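Local structure of ferric iron-binding protein HitA (Pseudomonas aeruginosa PAO1, 6IWF) at residues I19-A22 against F23-T27; A275-P278 against F279-D283; Y173-N176 against V177-M180; K286-P289 against A290-G293. The protein probably binds ferric iron in the periplasm and passes it to an uptake system, and is implicated in gallium internalization by the bacterium. One frame throughout, in Å; residues are numbered along the deposited sequence.

Contact 1 of 4, residues I19-A22 against F23-T27; sequences IAKA and FQDKT
The carboxylate of D25 is met by the side chain of K21, one helical turn earlier, and the ammonium group comes in on the syn lone pair of one oxygen: K21 NZ lies 3.1 Å from D25 OD1, a salt bridge. The aliphatic chain takes part as well, since K21 CD is 3.3 Å from D25 OD1. A bend at chi2 (45°) brings the lysine forward to D25, although its CB points away from residues 23-27. The backbone oxygen K21 O also lies 3.1 Å from D25 OD1, a close approach of two acceptors.

The second flat group, the F23 ring, carries T27 OG1 over one face, displaced toward the rim. This hydroxyl donates to the backbone, T27 OG1 to F23 O being 2.9 Å, and approaches from above the carbonyl plane. T27 N binds the same oxygen, so two donors grip it. F244 of helix 238-248 packs against the F23 ring edge-to-face.

Beneath the side chains runs regular i to i+4 bonding. F23 N to I19 O is 3.0 Å and nearly straight (167°), D25 N to K21 O is 2.9 Å, and K26 N to A22 O is 3.1 Å but more bent (145°). A20 and F23 rest on V31, and Q24 OE1 accepts from V31 N. With its charged pair exposed, the helix packs on strand 30-35 and helix 238-248, as the helix of the beta-alpha-beta unit of strand 4-9, helix 13-27 and strand 30-35 in this solute-binding protein fold.

Contact 2 of 4, residues A275-P278 against F279-D283; sequences ALKP and FAELD
P278 and E281 are joined by an i to i+3 backbone bond, E281 N to P278 O at 2.9 Å (N-H...O angle 149°), with the donor 52° out of the carbonyl plane, as fits the tight turn of a short 3-10 segment. The next bond in the series, L282 N to F279 O at 3.1 Å, carries the same spacing one residue further.

Above this turn the E281 carboxylate lies against the pyrrolidine ring of P278. E281 OE2 comes within 3.3 Å of P278 CG, while E281 OE1 is 3.7 Å from P278 CD, so both oxygens reach the ring carbons. With E281 CG beside its own backbone N (chi1 -64°) and the chain extended beyond, the acid group is carried back across the proline, and the two side chains cross obliquely.

K277 comes in at about a right angle to E281. Its ammonium makes a weak bond to the backbone, K277 NZ to E281 O being 3.4 Å, and donates to a water, K277 NZ to water 1 at 2.8 Å. That water in turn donates to L282 O, bridging lysine and main chain. The K277 aliphatic part runs past L282 in the opposite direction, and L282 itself is buried on Y264 and V224; F279 meets the Y264 ring edge-to-face.

K277 NZ and E281 OE1 stay 4.4 Å apart, so any attraction between these opposite charges is probably a weak, longer-range one. The ammonium's firmer partner here is water 1, with the E281 carbonyl adding a weak bond, as suits a largely exposed loop.

Contact 3 of 4, residues Y173-N176 against V177-M180; sequences YTNN and VTAM
An asparagine N-cap starts helix 176-184, with N175 at the cap position and its amide oxygen turned onto the first turn. N175 OD1 accepts from two backbone amides, both weakly: V177 N at 2.7 Å with a bent N-H...O angle of 129°, and T178 N at 3.3 Å with a straighter one of 155°. N175 has its CG swung away from the backbone N (chi1 -173°), which lays the amide alongside V177, the two side chains pointing the same way. The shared acceptor thus serves helix-start amides that have no carbonyl a turn earlier within the helix.

Helical bonding then takes over from the cap residue, with A179 N to N175 O at 3.1 Å and M180 N to N176 O at 2.9 Å. Beyond the turn, N176 and V177 touch Y197 of helix 196-205, so the capped helix start lies against one ligand of the ferric site, which is without iron in this chain. M180 packs on W198 and L201 of that helix, and on I193.

Y173, ahead of the cap, folds its ring back over the first turn. A179 covers one face in a CH-pi contact, A179 CA standing 4.0 Å from the Y173 ring centroid. T178 takes the ring edge instead, its methyl CG2 lying near the ring plane, 3.8 Å from Y173 CD2.

Contact 4 of 4, residues K286-P289 against A290-G293; sequences KLTP and ADLG
From CB outward, the D291 side chain runs back toward T288 and L287. D291 CB lies 3.4 Å from T288 O and is also touched by L287 CD2. D291 CG comes next, 3.2 Å from T288 OG1. At the tip the two oxygens differ: OD1 faces K152 of helix 141-154 in a long, weak ion pair, while OD2 accepts from T288 N at 2.8 Å in an almost straight bond (170°), met on its anti side and 32° out of the carboxylate plane. T288 OG1 adds a weak bond to D291 OD2 at 3.1 Å.

The exchange is mutual. T288 OG1 accepts from D291 N at 3.1 Å, which its crowded position between the backbone N and carbonyl carbon (chi1 64°) allows. L287 CD1 and L292 CD2 meet at 4.1 Å, and both leucines pack on helix 141-154. At the far end G293 N binds P289 O at 2.9 Å, and water 2 links P289 O to G293 O.

The reciprocal bonds between T288 and D291 define a capping box, here at the N-terminus of the short helix 289-292.

How the contacts relate
All four contacts are local, but they sit in different parts of the fold, and none touches another; contacts 2 and 4 are close only along the chain. Contact 2 is the surface one; the others are partly buried. Contacts 3 and 4, on opposite sides of the chain's centre, both cap helix N-termini, yet one uses an asparagine oxygen and the other a reciprocal threonine-aspartate pair. Contact 1 lies inside a helix and adds a surface salt bridge to regular helical bonding, whereas contact 2 leaves its opposite charges apart and uses water. Contact 3 is nearest the iron-binding tyrosines; contact 4 is away from the annotated metal ligands.

Contact 1 of 4, residues I19-A22 against F23-T27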
loop_
_atom_site.group_PDB
_atom_site.type_symbol
_atom_site.label_atom_id
_atom_site.label_comp_id
_atom_site.label_asym_id
_atom_site.label_seq_id
_atom_site.Cartn_x
_atom_site.Cartn_y
_atom_site.Cartn_z
ATOM N N ILE A 19 13.697 -6.842 -6.802
ATOM C CA ILE A 19 13.810 -5.940 -7.940
ATOM C C ILE A 19 15.235 -5.405 -8.051
ATOM O O ILE A 19 15.742 -5.211 -9.161
ATOM C CB ILE A 19 12.752 -4.809 -7.849
ATOM C CG1 ILE A 19 12.747 -3.965 -9.123
ATOM C CG2 ILE A 19 12.963 -3.928 -6.618
ATOM C CD1 ILE A 19 12.409 -4.750 -10.370
ATOM N N ALA A 20 15.915 -5.186 -6.918
ATOM C CA ALA A 20 17.307 -4.747 -6.975
ATOM C C ALA A 20 18.179 -5.810 -7.624
ATOM O O ALA A 20 19.078 -5.491 -8.412
ATOM C CB ALA A 20 17.832 -4.418 -5.571
ATOM N N LYS A 21 17.914 -7.081 -7.316
ATOM C CA LYS A 21 18.685 -8.168 -7.912
ATOM C C LYS A 21 18.441 -8.248 -9.413
ATOM O O LYS A 21 19.386 -8.371 -10.201
ATOM C CB LYS A 21 18.326 -9.496 -7.240
ATOM C CG LYS A 21 19.187 -10.684 -7.693
ATOM C CD LYS A 21 20.668 -10.314 -7.752
ATOM C CE LYS A 21 21.566 -11.520 -7.479
ATOM N NZ LYS A 21 22.926 -11.366 -8.084
ATOM N N ALA A 22 17.173 -8.165 -9.828
ATOM C CA ALA A 22 16.851 -8.251 -11.249
ATOM C C ALA A 22 17.503 -7.123 -12.042
ATOM O O ALA A 22 18.045 -7.354 -13.128
ATOM C CB ALA A 22 15.334 -8.247 -11.453
ATOM N N PHE A 23 17.462 -5.892 -11.520
ATOM C CA PHE A 23 18.097 -4.775 -12.217
ATOM C C PHE A 23 19.609 -4.961 -12.293
ATOM O O PHE A 23 20.221 -4.697 -13.335
ATOM C CB PHE A 23 17.764 -3.457 -11.511
ATOM C CG PHE A 23 18.258 -2.239 -12.229
ATOM C CD1 PHE A 23 17.595 -1.766 -13.347
ATOM C CD2 PHE A 23 19.369 -1.548 -11.763
ATOM C CE1 PHE A 23 18.030 -0.640 -14.001
ATOM C CE2 PHE A 23 19.810 -0.413 -12.407
ATOM C CZ PHE A 23 19.145 0.041 -13.528
ATOM N N GLN A 24 20.219 -5.403 -11.189
ATOM C CA GLN A 24 21.670 -5.574 -11.118
ATOM C C GLN A 24 22.152 -6.644 -12.090
ATOM O O GLN A 24 23.202 -6.490 -12.728
ATOM C CB GLN A 24 22.055 -5.921 -9.679
ATOM C CG GLN A 24 23.519 -6.196 -9.409
ATOM C CD GLN A 24 23.811 -6.267 -7.913
ATOM O OE1 GLN A 24 23.649 -5.278 -7.188
ATOM N NE2 GLN A 24 24.224 -7.445 -7.442
ATOM N N ASP A 25 21.391 -7.737 -12.223
ATOM C CA ASP A 25 21.752 -8.784 -13.175
ATOM C C ASP A 25 21.591 -8.308 -14.615
ATOM O O ASP A 25 22.394 -8.663 -15.487
ATOM C CB ASP A 25 20.905 -10.032 -12.922
ATOM C CG ASP A 25 21.131 -10.623 -11.540
ATOM O OD1 ASP A 25 21.947 -10.067 -10.770
ATOM O OD2 ASP A 25 20.491 -11.647 -11.219
ATOM N N LYS A 26 20.572 -7.488 -14.882
ATOM C CA LYS A 26 20.288 -7.062 -16.251
ATOM C C LYS A 26 21.279 -6.010 -16.742
ATOM O O LYS A 26 21.677 -6.023 -17.912
ATOM C CB LYS A 26 18.864 -6.515 -16.340
ATOM C CG LYS A 26 18.440 -6.110 -17.740
ATOM C CD LYS A 26 17.496 -7.152 -18.325
ATOM C CE LYS A 26 17.463 -7.105 -19.841
ATOM N NZ LYS A 26 16.596 -8.193 -20.406
ATOM N N THR A 27 21.679 -5.086 -15.872
ATOM C CA THR A 27 22.433 -3.912 -16.289
ATOM C C THR A 27 23.866 -3.886 -15.776
ATOM O O THR A 27 24.664 -3.082 -16.269
ATOM C CB THR A 27 21.726 -2.630 -15.814
ATOM O OG1 THR A 27 21.810 -2.562 -14.390
ATOM C CG2 THR A 27 20.260 -2.626 -16.236
#

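Contact 2 of 4, residues A275-P278 against F279-D283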
loop_
_atom_site.group_PDB
_atom_site.type_symbol
_atom_site.label_atom_id
_atom_site.label_comp_id
_atom_site.label_asym_id
_atom_site.label_seq_id
_atom_site.Cartn_x
_atom_site.Cartn_y
_atom_site.Cartn_z
ATOM N N ALA A 275 -4.819 -16.098 -9.227
ATOM C CA ALA A 275 -5.382 -16.466 -7.933
ATOM C C ALA A 275 -5.932 -15.264 -7.180
ATOM O O ALA A 275 -6.675 -15.444 -6.208
ATOM C CB ALA A 275 -4.331 -17.166 -7.073
ATOM N N LEU A 276 -5.574 -14.053 -7.598
ATOM C CA LEU A 276 -6.146 -12.849 -7.012
ATOM C C LEU A 276 -7.566 -12.644 -7.512
ATOM O O LEU A 276 -7.910 -13.029 -8.636
ATOM C CB LEU A 276 -5.314 -11.616 -7.385
ATOM C CG LEU A 276 -3.948 -11.429 -6.744
ATOM C CD1 LEU A 276 -3.242 -10.224 -7.360
ATOM C CD2 LEU A 276 -4.113 -11.249 -5.247
ATOM N N LYS A 277 -8.395 -12.014 -6.678
ATOM C CA LYS A 277 -9.699 -11.582 -7.157
ATOM C C LYS A 277 -9.494 -10.666 -8.360
ATOM O O LYS A 277 -8.666 -9.743 -8.292
ATOM C CB LYS A 277 -10.460 -10.858 -6.047
ATOM C CG LYS A 277 -11.892 -10.511 -6.396
ATOM C CD LYS A 277 -12.849 -11.133 -5.400
ATOM C CE LYS A 277 -14.294 -10.821 -5.762
ATOM N NZ LYS A 277 -14.520 -9.350 -5.847
ATOM N N PRO A 278 -10.175 -10.906 -9.485
ATOM C CA PRO A 278 -9.938 -10.079 -10.678
ATOM C C PRO A 278 -10.152 -8.599 -10.387
ATOM O O PRO A 278 -11.149 -8.205 -9.769
ATOM C CB PRO A 278 -10.961 -10.613 -11.684
ATOM C CG PRO A 278 -11.173 -12.037 -11.260
ATOM C CD PRO A 278 -11.077 -12.041 -9.769
ATOM N N PHE A 279 -9.192 -7.782 -10.838
ATOM C CA PHE A 279 -9.206 -6.352 -10.525
ATOM C C PHE A 279 -10.512 -5.696 -10.964
ATOM O O PHE A 279 -11.087 -4.890 -10.226
ATOM C CB PHE A 279 -8.003 -5.678 -11.186
ATOM C CG PHE A 279 -7.750 -4.273 -10.718
ATOM C CD1 PHE A 279 -7.129 -4.033 -9.506
ATOM C CD2 PHE A 279 -8.138 -3.193 -11.499
ATOM C CE1 PHE A 279 -6.894 -2.734 -9.073
ATOM C CE2 PHE A 279 -7.916 -1.897 -11.077
ATOM C CZ PHE A 279 -7.283 -1.668 -9.859
ATOM N N ALA A 280 -11.015 -6.056 -12.148
ATOM C CA ALA A 280 -12.255 -5.465 -12.641
ATOM C C ALA A 280 -13.465 -5.818 -11.781
ATOM O O ALA A 280 -14.497 -5.145 -11.882
ATOM C CB ALA A 280 -12.495 -5.900 -14.090
ATOM N N GLU A 281 -13.372 -6.841 -10.934
ATOM C CA GLU A 281 -14.491 -7.252 -10.091
ATOM C C GLU A 281 -14.507 -6.576 -8.728
ATOM O O GLU A 281 -15.420 -6.842 -7.935
ATOM C CB GLU A 281 -14.470 -8.765 -9.877
ATOM C CG GLU A 281 -14.665 -9.580 -11.142
ATOM C CD GLU A 281 -14.591 -11.074 -10.876
ATOM O OE1 GLU A 281 -14.739 -11.483 -9.700
ATOM O OE2 GLU A 281 -14.374 -11.840 -11.840
ATOM N N LEU A 282 -13.521 -5.730 -8.423
ATOM C CA LEU A 282 -13.386 -5.224 -7.061
ATOM C C LEU A 282 -14.448 -4.182 -6.723
ATOM O O LEU A 282 -14.840 -4.069 -5.553
ATOM C CB LEU A 282 -11.990 -4.641 -6.862
ATOM C CG LEU A 282 -10.878 -5.689 -6.769
ATOM C CD1 LEU A 282 -9.512 -4.988 -6.740
ATOM C CD2 LEU A 282 -11.070 -6.559 -5.538
ATOM N N ASP A 283 -14.920 -3.421 -7.711
ATOM C CA ASP A 283 -15.889 -2.349 -7.499
ATOM C C ASP A 283 -15.443 -1.400 -6.369
ATOM O O ASP A 283 -16.190 -1.150 -5.434
ATOM C CB ASP A 283 -17.263 -2.933 -7.188
ATOM C CG ASP A 283 -18.440 -1.953 -7.469
ATOM O OD1 ASP A 283 -18.276 -0.907 -8.134
ATOM O OD2 ASP A 283 -19.562 -2.265 -7.025
HETATM O O HOH W 1 -15.486 -7.047 -4.643
#

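Contact 3 of 4, residues Y173-N176 against V177-M180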
loop_
_atom_site.group_PDB
_atom_site.type_symbol
_atom_site.label_atom_id
_atom_site.label_comp_id
_atom_site.label_asym_id
_atom_site.label_seq_id
_atom_site.Cartn_x
_atom_site.Cartn_y
_atom_site.Cartn_z
ATOM N N TYR A 173 -4.237 -4.296 16.966
ATOM C CA TYR A 173 -3.011 -5.022 16.681
ATOM C C TYR A 173 -1.949 -4.031 16.237
ATOM O O TYR A 173 -2.255 -2.987 15.652
ATOM C CB TYR A 173 -3.229 -6.084 15.589
ATOM C CG TYR A 173 -4.020 -7.253 16.110
ATOM C CD1 TYR A 173 -5.407 -7.197 16.182
ATOM C CD2 TYR A 173 -3.381 -8.379 16.607
ATOM C CE1 TYR A 173 -6.131 -8.253 16.699
ATOM C CE2 TYR A 173 -4.102 -9.432 17.124
ATOM C CZ TYR A 173 -5.470 -9.365 17.165
ATOM O OH TYR A 173 -6.181 -10.424 17.687
ATOM N N THR A 174 -0.691 -4.330 16.546
ATOM C CA THR A 174 0.376 -3.433 16.137
ATOM C C THR A 174 1.031 -3.863 14.837
ATOM O O THR A 174 1.897 -3.144 14.331
ATOM C CB THR A 174 1.428 -3.307 17.252
ATOM O OG1 THR A 174 1.968 -4.592 17.547
ATOM C CG2 THR A 174 0.791 -2.749 18.525
ATOM N N ASN A 175 0.597 -4.983 14.253
ATOM C CA ASN A 175 1.273 -5.579 13.111
ATOM C C ASN A 175 0.238 -6.300 12.256
ATOM O O ASN A 175 -0.591 -7.035 12.796
ATOM C CB ASN A 175 2.353 -6.559 13.608
ATOM C CG ASN A 175 3.221 -7.086 12.499
ATOM O OD1 ASN A 175 2.762 -7.848 11.651
ATOM N ND2 ASN A 175 4.496 -6.694 12.502
ATOM N N ASN A 176 0.300 -6.115 10.931
ATOM C CA ASN A 176 -0.696 -6.763 10.077
ATOM C C ASN A 176 -0.528 -8.278 10.076
ATOM O O ASN A 176 -1.522 -9.015 10.023
ATOM C CB ASN A 176 -0.622 -6.234 8.640
ATOM C CG ASN A 176 -1.143 -4.822 8.499
ATOM O OD1 ASN A 176 -2.336 -4.566 8.658
ATOM N ND2 ASN A 176 -0.249 -3.895 8.164
ATOM N N VAL A 177 0.717 -8.771 10.104
ATOM C CA VAL A 177 0.917 -10.219 10.070
ATOM C C VAL A 177 0.371 -10.853 11.341
ATOM O O VAL A 177 -0.234 -11.932 11.307
ATOM C CB VAL A 177 2.404 -10.566 9.855
ATOM C CG1 VAL A 177 2.599 -12.092 9.871
ATOM C CG2 VAL A 177 2.902 -9.973 8.548
ATOM N N THR A 178 0.550 -10.178 12.478
ATOM C CA THR A 178 -0.032 -10.646 13.733
ATOM C C THR A 178 -1.559 -10.701 13.674
ATOM O O THR A 178 -2.167 -11.676 14.134
ATOM C CB THR A 178 0.424 -9.739 14.873
ATOM O OG1 THR A 178 1.861 -9.682 14.882
ATOM C CG2 THR A 178 -0.070 -10.278 16.199
ATOM N N ALA A 179 -2.194 -9.659 13.133
ATOM C CA ALA A 179 -3.653 -9.661 13.002
ATOM C C ALA A 179 -4.132 -10.778 12.074
ATOM O O ALA A 179 -5.156 -11.430 12.344
ATOM C CB ALA A 179 -4.130 -8.299 12.488
ATOM N N MET A 180 -3.416 -11.007 10.974
ATOM C CA MET A 180 -3.805 -12.052 10.029
ATOM C C MET A 180 -3.634 -13.430 10.642
ATOM O O MET A 180 -4.507 -14.296 10.504
ATOM C CB MET A 180 -2.992 -11.929 8.736
ATOM C CG MET A 180 -3.275 -12.993 7.679
ATOM S SD MET A 180 -4.882 -12.787 6.862
ATOM C CE MET A 180 -5.825 -14.118 7.611
#

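Contact 4 of 4, residues K286-P289 against A290-G293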
loop_
_atom_site.group_PDB
_atom_site.type_symbol
_atom_site.label_atom_id
_atom_site.label_comp_id
_atom_site.label_asym_id
_atom_site.label_seq_id
_atom_site.Cartn_x
_atom_site.Cartn_y
_atom_site.Cartn_z
ATOM N N LYS A 286 -14.438 5.367 -5.943
ATOM C CA LYS A 286 -13.780 6.145 -6.992
ATOM C C LYS A 286 -12.838 7.177 -6.363
ATOM O O LYS A 286 -13.078 8.386 -6.375
ATOM C CB LYS A 286 -14.829 6.803 -7.882
ATOM C CG LYS A 286 -15.805 5.810 -8.497
ATOM C CD LYS A 286 -15.113 4.943 -9.555
ATOM C CE LYS A 286 -16.137 4.231 -10.439
ATOM N NZ LYS A 286 -15.489 3.303 -11.413
ATOM N N LEU A 287 -11.739 6.670 -5.793
ATOM C CA LEU A 287 -10.720 7.503 -5.164
ATOM C C LEU A 287 -9.368 7.192 -5.778
ATOM O O LEU A 287 -8.943 6.034 -5.773
ATOM C CB LEU A 287 -10.622 7.278 -3.658
ATOM C CG LEU A 287 -11.863 7.615 -2.838
ATOM C CD1 LEU A 287 -11.764 6.978 -1.460
ATOM C CD2 LEU A 287 -12.005 9.118 -2.737
ATOM N N THR A 288 -8.693 8.219 -6.250
ATOM C CA THR A 288 -7.355 8.122 -6.810
ATOM C C THR A 288 -6.321 8.448 -5.756
ATOM O O THR A 288 -6.639 8.987 -4.693
ATOM C CB THR A 288 -7.209 9.095 -7.975
ATOM O OG1 THR A 288 -7.341 10.428 -7.465
ATOM C CG2 THR A 288 -8.258 8.832 -9.033
ATOM N N PRO A 289 -5.041 8.146 -6.023
ATOM C CA PRO A 289 -3.986 8.644 -5.129
ATOM C C PRO A 289 -4.096 10.134 -4.853
ATOM O O PRO A 289 -3.908 10.573 -3.712
ATOM C CB PRO A 289 -2.707 8.294 -5.896
ATOM C CG PRO A 289 -3.059 7.044 -6.620
ATOM C CD PRO A 289 -4.508 7.216 -7.039
ATOM N N ALA A 290 -4.435 10.920 -5.874
ATOM C CA ALA A 290 -4.551 12.362 -5.692
ATOM C C ALA A 290 -5.704 12.709 -4.756
ATOM O O ALA A 290 -5.604 13.652 -3.966
ATOM C CB ALA A 290 -4.730 13.042 -7.053
ATOM N N ASP A 291 -6.807 11.963 -4.842
ATOM C CA ASP A 291 -7.936 12.194 -3.945
ATOM C C ASP A 291 -7.531 12.010 -2.487
ATOM O O ASP A 291 -7.954 12.779 -1.621
ATOM C CB ASP A 291 -9.095 11.256 -4.290
ATOM C CG ASP A 291 -9.744 11.581 -5.620
ATOM O OD1 ASP A 291 -9.813 12.778 -5.982
ATOM O OD2 ASP A 291 -10.189 10.637 -6.311
ATOM N N LEU A 292 -6.723 10.982 -2.192
ATOM C CA LEU A 292 -6.298 10.741 -0.814
ATOM C C LEU A 292 -5.191 11.695 -0.374
ATOM O O LEU A 292 -5.095 12.026 0.816
ATOM C CB LEU A 292 -5.826 9.295 -0.656
ATOM C CG LEU A 292 -6.776 8.198 -1.155
ATOM C CD1 LEU A 292 -6.077 6.833 -1.205
ATOM C CD2 LEU A 292 -7.985 8.132 -0.251
ATOM N N GLY A 293 -4.341 12.126 -1.306
ATOM C CA GLY A 293 -3.322 13.111 -0.983
ATOM C C GLY A 293 -2.363 12.622 0.080
ATOM O O GLY A 293 -1.994 11.440 0.134
HETATM O O HOH W 2 -2.378 9.258 -1.782
#